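Local coordinates for transcription regulator PadR N-terminal domain-containing protein (Streptococcus mutans, PDB 3L9F) that probably regulates transcription as a PadR-family dimer, binding DNA through an N-terminal winged-helix domain, at residues A[40-45]-A[103-108]. Numbering follows the deposited sequence.
Sequences IILGIL and YAITES
Leu45 meets Tyr103 at the root of the aromatic side chain, beside the flat ring but not on it: its CD1 lies 4.0 Å from Tyr103 CB, while the rest of that side chain leads away from helix 37-44, and the residue also touches Leu78 and Ile55. The other flat group of Tyr103 is its carbonyl, and Leu45 CD2 sits over its face in van der Waals contact, 3.7 Å from Tyr103 O. The two methyls thus lie against neighbouring parts of Tyr103. Ile55 and Ile87 also touch Leu45. Two places further along the strand, Ile105 closes on the last turn of the helix. Its CG1 is anti to the backbone N (chi1 -159°), which turns it towards Leu42, and the extended chain beyond carries CD1 to 3.9 Å from Leu42 CD2, the two side chains crossing at about a right angle. That same torsion leaves CG2 next to the Leu45 carbonyl, with CG2 3.5 Å from Leu45 O. The contact belongs to the hydrophobic packing of a winged-helix domain, as in the PadR family: the first helix packs on the returning strand of the wing hairpin, 87-92 with 100-105, and strand 50-51 pairs with the other edge of 100-105. No direct hydrogen bond joins the two segments, but one water does the job. It donates to Leu45 O at 2.7 Å and accepts from Ile105 N at 2.7 Å, the angle at the water being about 105°, close to tetrahedral. Just past the strand Thr106 N-caps helix 107-118, its OG1 accepting from Gly109 N.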
loop_
_atom_site.group_PDB
_atom_site.type_symbol
_atom_site.label_atom_id
_atom_site.label_comp_id
_atom_site.label_asym_id
_atom_site.label_seq_id
_atom_site.Cartn_x
_atom_site.Cartn_y
_atom_site.Cartn_z
ATOM N N ILE A 40 -4.689 4.352 13.379
ATOM C CA ILE A 40 -3.514 5.204 13.343
ATOM C C ILE A 40 -3.834 6.575 13.955
ATOM O O ILE A 40 -2.967 7.204 14.576
ATOM C CB ILE A 40 -2.937 5.335 11.935
ATOM C CG1 ILE A 40 -1.611 6.102 11.985
ATOM C CG2 ILE A 40 -3.935 6.001 11.027
ATOM C CD1 ILE A 40 -0.754 5.879 10.771
ATOM N N ILE A 41 -5.079 7.025 13.816
ATOM C CA ILE A 41 -5.459 8.298 14.420
ATOM C C ILE A 41 -5.471 8.198 15.937
ATOM O O ILE A 41 -4.993 9.099 16.623
ATOM C CB ILE A 41 -6.802 8.837 13.868
ATOM C CG1 ILE A 41 -6.604 9.329 12.432
ATOM C CG2 ILE A 41 -7.326 9.979 14.743
ATOM C CD1 ILE A 41 -7.882 9.459 11.646
ATOM N N LEU A 42 -5.999 7.099 16.472
ATOM C CA LEU A 42 -5.941 6.904 17.918
ATOM C C LEU A 42 -4.499 6.862 18.384
ATOM O O LEU A 42 -4.171 7.383 19.453
ATOM C CB LEU A 42 -6.650 5.618 18.331
ATOM C CG LEU A 42 -8.164 5.742 18.303
ATOM C CD1 LEU A 42 -8.785 4.385 18.649
ATOM C CD2 LEU A 42 -8.593 6.819 19.290
ATOM N N GLY A 43 -3.643 6.229 17.588
ATOM C CA GLY A 43 -2.216 6.232 17.870
ATOM C C GLY A 43 -1.640 7.640 17.952
ATOM O O GLY A 43 -0.905 7.974 18.895
ATOM N N ILE A 44 -1.973 8.467 16.963
ATOM C CA ILE A 44 -1.501 9.848 16.934
ATOM C C ILE A 44 -1.995 10.623 18.147
ATOM O O ILE A 44 -1.262 11.431 18.717
ATOM C CB ILE A 44 -1.956 10.561 15.651
ATOM C CG1 ILE A 44 -1.171 10.033 14.455
ATOM C CG2 ILE A 44 -1.776 12.062 15.776
ATOM C CD1 ILE A 44 -1.728 10.460 13.139
ATOM N N LEU A 45 -3.230 10.346 18.560
ATOM C CA LEU A 45 -3.824 11.042 19.700
ATOM C C LEU A 45 -3.514 10.385 21.047
ATOM O O LEU A 45 -3.990 10.843 22.081
ATOM C CB LEU A 45 -5.338 11.165 19.518
ATOM C CG LEU A 45 -5.764 12.083 18.378
ATOM C CD1 LEU A 45 -7.274 12.037 18.187
ATOM C CD2 LEU A 45 -5.299 13.508 18.676
ATOM N N TYR A 103 -8.599 17.888 18.994
ATOM C CA TYR A 103 -9.077 16.536 19.307
ATOM C C TYR A 103 -8.311 15.912 20.459
ATOM O O TYR A 103 -7.093 16.078 20.560
ATOM C CB TYR A 103 -8.961 15.641 18.069
ATOM C CG TYR A 103 -9.730 16.180 16.893
ATOM C CD1 TYR A 103 -11.065 15.847 16.708
ATOM C CD2 TYR A 103 -9.133 17.036 15.978
ATOM C CE1 TYR A 103 -11.786 16.338 15.642
ATOM C CE2 TYR A 103 -9.848 17.534 14.898
ATOM C CZ TYR A 103 -11.181 17.178 14.737
ATOM O OH TYR A 103 -11.912 17.664 13.671
ATOM N N ALA A 104 -9.025 15.185 21.317
ATOM C CA ALA A 104 -8.403 14.542 22.459
ATOM C C ALA A 104 -8.917 13.117 22.594
ATOM O O ALA A 104 -10.113 12.870 22.471
ATOM C CB ALA A 104 -8.686 15.329 23.739
ATOM N N ILE A 105 -8.022 12.176 22.851
ATOM C CA ILE A 105 -8.455 10.802 23.074
ATOM C C ILE A 105 -9.242 10.711 24.388
ATOM O O ILE A 105 -9.008 11.492 25.321
ATOM C CB ILE A 105 -7.245 9.845 23.100
ATOM C CG1 ILE A 105 -7.683 8.402 22.816
ATOM C CG2 ILE A 105 -6.478 9.962 24.424
ATOM C CD1 ILE A 105 -6.521 7.463 22.516
ATOM N N THR A 106 -10.195 9.782 24.446
ATOM C CA THR A 106 -10.943 9.512 25.674
ATOM C C THR A 106 -10.464 8.201 26.285
ATOM O O THR A 106 -9.700 7.468 25.668
ATOM C CB THR A 106 -12.441 9.346 25.396
ATOM O OG1 THR A 106 -12.643 8.155 24.622
ATOM C CG2 THR A 106 -12.990 10.542 24.628
ATOM N N GLU A 107 -10.931 7.898 27.495
ATOM C CA GLU A 107 -10.593 6.629 28.131
ATOM C C GLU A 107 -10.920 5.443 27.236
ATOM O O GLU A 107 -10.096 4.548 27.057
ATOM C CB GLU A 107 -11.313 6.483 29.476
ATOM C CG GLU A 107 -10.648 7.262 30.590
ATOM C CD GLU A 107 -9.163 6.958 30.692
ATOM O OE1 GLU A 107 -8.809 5.759 30.752
ATOM O OE2 GLU A 107 -8.356 7.915 30.710
ATOM N N SER A 108 -12.120 5.435 26.670
ATOM C CA SER A 108 -12.508 4.346 25.789
ATOM C C SER A 108 -11.615 4.314 24.558
ATOM O O SER A 108 -11.307 3.246 24.044
ATOM C CB SER A 108 -13.974 4.449 25.375
ATOM O OG SER A 108 -14.242 5.693 24.757
HETATM O O HOH W 1 -5.399 12.968 22.970
#